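Long-range contact in similar to phosphinothricin acetyltransferase (Bacillus subtilis, PDB 1VHS), which probably inactivates the herbicide phosphinothricin by transferring an acetyl group from acetyl-CoA to it: residues R6-R11 and R52-A57. Residues are numbered along the deposited sequence; the frame is centred on the assembly and turned at random.
Sequences RLAEHR and RPLYVA
Arg6 and Val56 are a hydrogen-bonded pair between antiparallel strands, exchanging two backbone bonds: Arg6 N to Val56 O at 3.0 Å and Val56 N to Arg6 O at 2.9 Å. Two residues on, Ala8 N still donates to Leu54 O (2.8 Å), one bond past the last bridge and into the loop.

The side chains of Arg6 and Val56 share one face of the sheet. The arginine arm, extended from CG to NE, carries its guanidinium over the valine, whose CG2 sits beneath the group's centre, 3.5 Å from its plane. The methyl of a beta-branched valine suits this place, since it covers the face and leaves the in-plane N-H groups to polar partners. Those partners include Glu58 and Asp12, both in salt bridges; Glu9 OE1 adds only a long charge contact, well out of the guanidinium plane.

The apolar contacts divide in two. Ala8 CB, small enough to fit close to the strand, meets Leu54 CG at 3.7 Å and Val56 CG1 at 3.9 Å. Leu7 and Tyr55, a non-hydrogen-bonded pair, lie side by side and point the same way. With CG of Leu7 anti to its carbonyl carbon (chi1 -71°), one methyl of the forked leucine, CD2, meets both Tyr55 CE2 at 3.5 Å and Pro53 CB, carbon surfaces that need no polar partner.

Strand 54-58 also pairs with strand 64-72, while strand 4-7 forms the outer edge of the sheet within the chain. This is the first-strand, second-strand pairing of the GNAT acetyltransferase fold, with helices 13-24 and 42-46 in the connection between them.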
loop_
_atom_site.group_PDB
_atom_site.type_symbol
_atom_site.label_atom_id
_atom_site.label_comp_id
_atom_site.label_asym_id
_atom_site.label_seq_id
_atom_site.Cartn_x
_atom_site.Cartn_y
_atom_site.Cartn_z
ATOM N N ARG A 6 -3.792 -10.658 9.309
ATOM C CA ARG A 6 -3.260 -12.000 9.107
ATOM C C ARG A 6 -2.638 -12.061 7.715
ATOM O O ARG A 6 -2.958 -11.246 6.851
ATOM C CB ARG A 6 -4.374 -13.048 9.206
ATOM C CG ARG A 6 -5.433 -12.918 8.131
ATOM C CD ARG A 6 -6.441 -14.063 8.198
ATOM N NE ARG A 6 -7.569 -13.865 7.285
ATOM C CZ ARG A 6 -7.531 -14.066 5.969
ATOM N NH1 ARG A 6 -6.416 -14.479 5.380
ATOM N NH2 ARG A 6 -8.616 -13.853 5.238
ATOM N N LEU A 7 -1.741 -13.020 7.500
ATOM C CA LEU A 7 -1.116 -13.186 6.198
ATOM C C LEU A 7 -2.180 -13.531 5.152
ATOM O O LEU A 7 -3.097 -14.318 5.414
ATOM C CB LEU A 7 -0.068 -14.299 6.254
ATOM C CG LEU A 7 1.210 -13.977 7.035
ATOM C CD1 LEU A 7 1.959 -15.256 7.378
ATOM C CD2 LEU A 7 2.084 -13.045 6.197
ATOM N N ALA A 8 -2.067 -12.932 3.973
ATOM C CA ALA A 8 -3.014 -13.191 2.894
ATOM C C ALA A 8 -2.895 -14.630 2.406
ATOM O O ALA A 8 -1.840 -15.259 2.526
ATOM C CB ALA A 8 -2.765 -12.226 1.724
ATOM N N GLU A 9 -3.989 -15.135 1.846
ATOM C CA GLU A 9 -4.048 -16.489 1.317
ATOM C C GLU A 9 -4.621 -16.402 -0.090
ATOM O O GLU A 9 -5.233 -15.396 -0.457
ATOM C CB GLU A 9 -4.948 -17.348 2.209
ATOM C CG GLU A 9 -4.708 -17.087 3.682
ATOM C CD GLU A 9 -5.594 -17.908 4.593
ATOM O OE1 GLU A 9 -6.825 -17.949 4.371
ATOM O OE2 GLU A 9 -5.050 -18.499 5.545
ATOM N N HIS A 10 -4.441 -17.457 -0.873
ATOM C CA HIS A 10 -4.935 -17.462 -2.244
ATOM C C HIS A 10 -6.413 -17.097 -2.377
ATOM O O HIS A 10 -6.781 -16.326 -3.264
ATOM C CB HIS A 10 -4.677 -18.822 -2.896
ATOM C CG HIS A 10 -4.971 -18.848 -4.364
ATOM N ND1 HIS A 10 -6.228 -18.610 -4.877
ATOM C CD2 HIS A 10 -4.164 -19.061 -5.431
ATOM C CE1 HIS A 10 -6.184 -18.676 -6.195
ATOM N NE2 HIS A 10 -4.944 -18.949 -6.557
ATOM N N ARG A 11 -7.262 -17.633 -1.500
ATOM C CA ARG A 11 -8.689 -17.337 -1.583
ATOM C C ARG A 11 -9.000 -15.869 -1.305
ATOM O O ARG A 11 -10.137 -15.434 -1.473
ATOM C CB ARG A 11 -9.494 -18.239 -0.629
ATOM C CG ARG A 11 -9.285 -17.965 0.845
ATOM C CD ARG A 11 -9.753 -19.148 1.691
ATOM N NE ARG A 11 -11.205 -19.276 1.784
ATOM C CZ ARG A 11 -11.959 -18.623 2.665
ATOM N NH1 ARG A 11 -11.399 -17.788 3.528
ATOM N NH2 ARG A 11 -13.272 -18.827 2.708
ATOM N N ARG A 52 8.687 -10.312 2.524
ATOM C CA ARG A 52 7.963 -9.209 1.884
ATOM C C ARG A 52 6.548 -9.722 1.628
ATOM O O ARG A 52 6.167 -10.038 0.502
ATOM C CB ARG A 52 8.657 -8.825 0.579
ATOM C CG ARG A 52 10.099 -8.349 0.799
ATOM C CD ARG A 52 10.136 -7.021 1.548
ATOM N NE ARG A 52 11.500 -6.557 1.810
ATOM C CZ ARG A 52 12.233 -6.919 2.858
ATOM N NH1 ARG A 52 13.463 -6.440 2.999
ATOM N NH2 ARG A 52 11.744 -7.748 3.774
ATOM N N PRO A 53 5.746 -9.797 2.691
ATOM C CA PRO A 53 4.377 -10.292 2.588
ATOM C C PRO A 53 3.232 -9.344 2.311
ATOM O O PRO A 53 3.374 -8.119 2.286
ATOM C CB PRO A 53 4.191 -11.015 3.913
ATOM C CG PRO A 53 4.924 -10.115 4.864
ATOM C CD PRO A 53 6.142 -9.615 4.101
ATOM N N LEU A 54 2.084 -9.969 2.088
ATOM C CA LEU A 54 0.833 -9.284 1.855
ATOM C C LEU A 54 -0.035 -9.693 3.034
ATOM O O LEU A 54 -0.224 -10.886 3.285
ATOM C CB LEU A 54 0.185 -9.762 0.553
ATOM C CG LEU A 54 -1.203 -9.179 0.278
ATOM C CD1 LEU A 54 -1.093 -7.664 0.143
ATOM C CD2 LEU A 54 -1.780 -9.789 -0.998
ATOM N N TYR A 55 -0.524 -8.709 3.778
ATOM C CA TYR A 55 -1.394 -8.975 4.915
ATOM C C TYR A 55 -2.782 -8.448 4.608
ATOM O O TYR A 55 -2.929 -7.436 3.931
ATOM C CB TYR A 55 -0.905 -8.260 6.173
ATOM C CG TYR A 55 0.436 -8.711 6.684
ATOM C CD1 TYR A 55 1.612 -8.130 6.213
ATOM C CD2 TYR A 55 0.535 -9.723 7.635
ATOM C CE1 TYR A 55 2.852 -8.541 6.679
ATOM C CE2 TYR A 55 1.777 -10.146 8.107
ATOM C CZ TYR A 55 2.929 -9.551 7.625
ATOM O OH TYR A 55 4.161 -9.977 8.067
ATOM N N VAL A 56 -3.804 -9.133 5.102
ATOM C CA VAL A 56 -5.158 -8.655 4.906
ATOM C C VAL A 56 -5.721 -8.356 6.285
ATOM O O VAL A 56 -5.288 -8.940 7.284
ATOM C CB VAL A 56 -6.057 -9.687 4.177
ATOM C CG1 VAL A 56 -5.609 -9.832 2.728
ATOM C CG2 VAL A 56 -6.001 -11.033 4.881
ATOM N N ALA A 57 -6.654 -7.418 6.337
ATOM C CA ALA A 57 -7.290 -7.033 7.583
ATOM C C ALA A 57 -8.763 -7.406 7.490
ATOM O O ALA A 57 -9.457 -7.019 6.541
ATOM C CB ALA A 57 -7.135 -5.539 7.817
#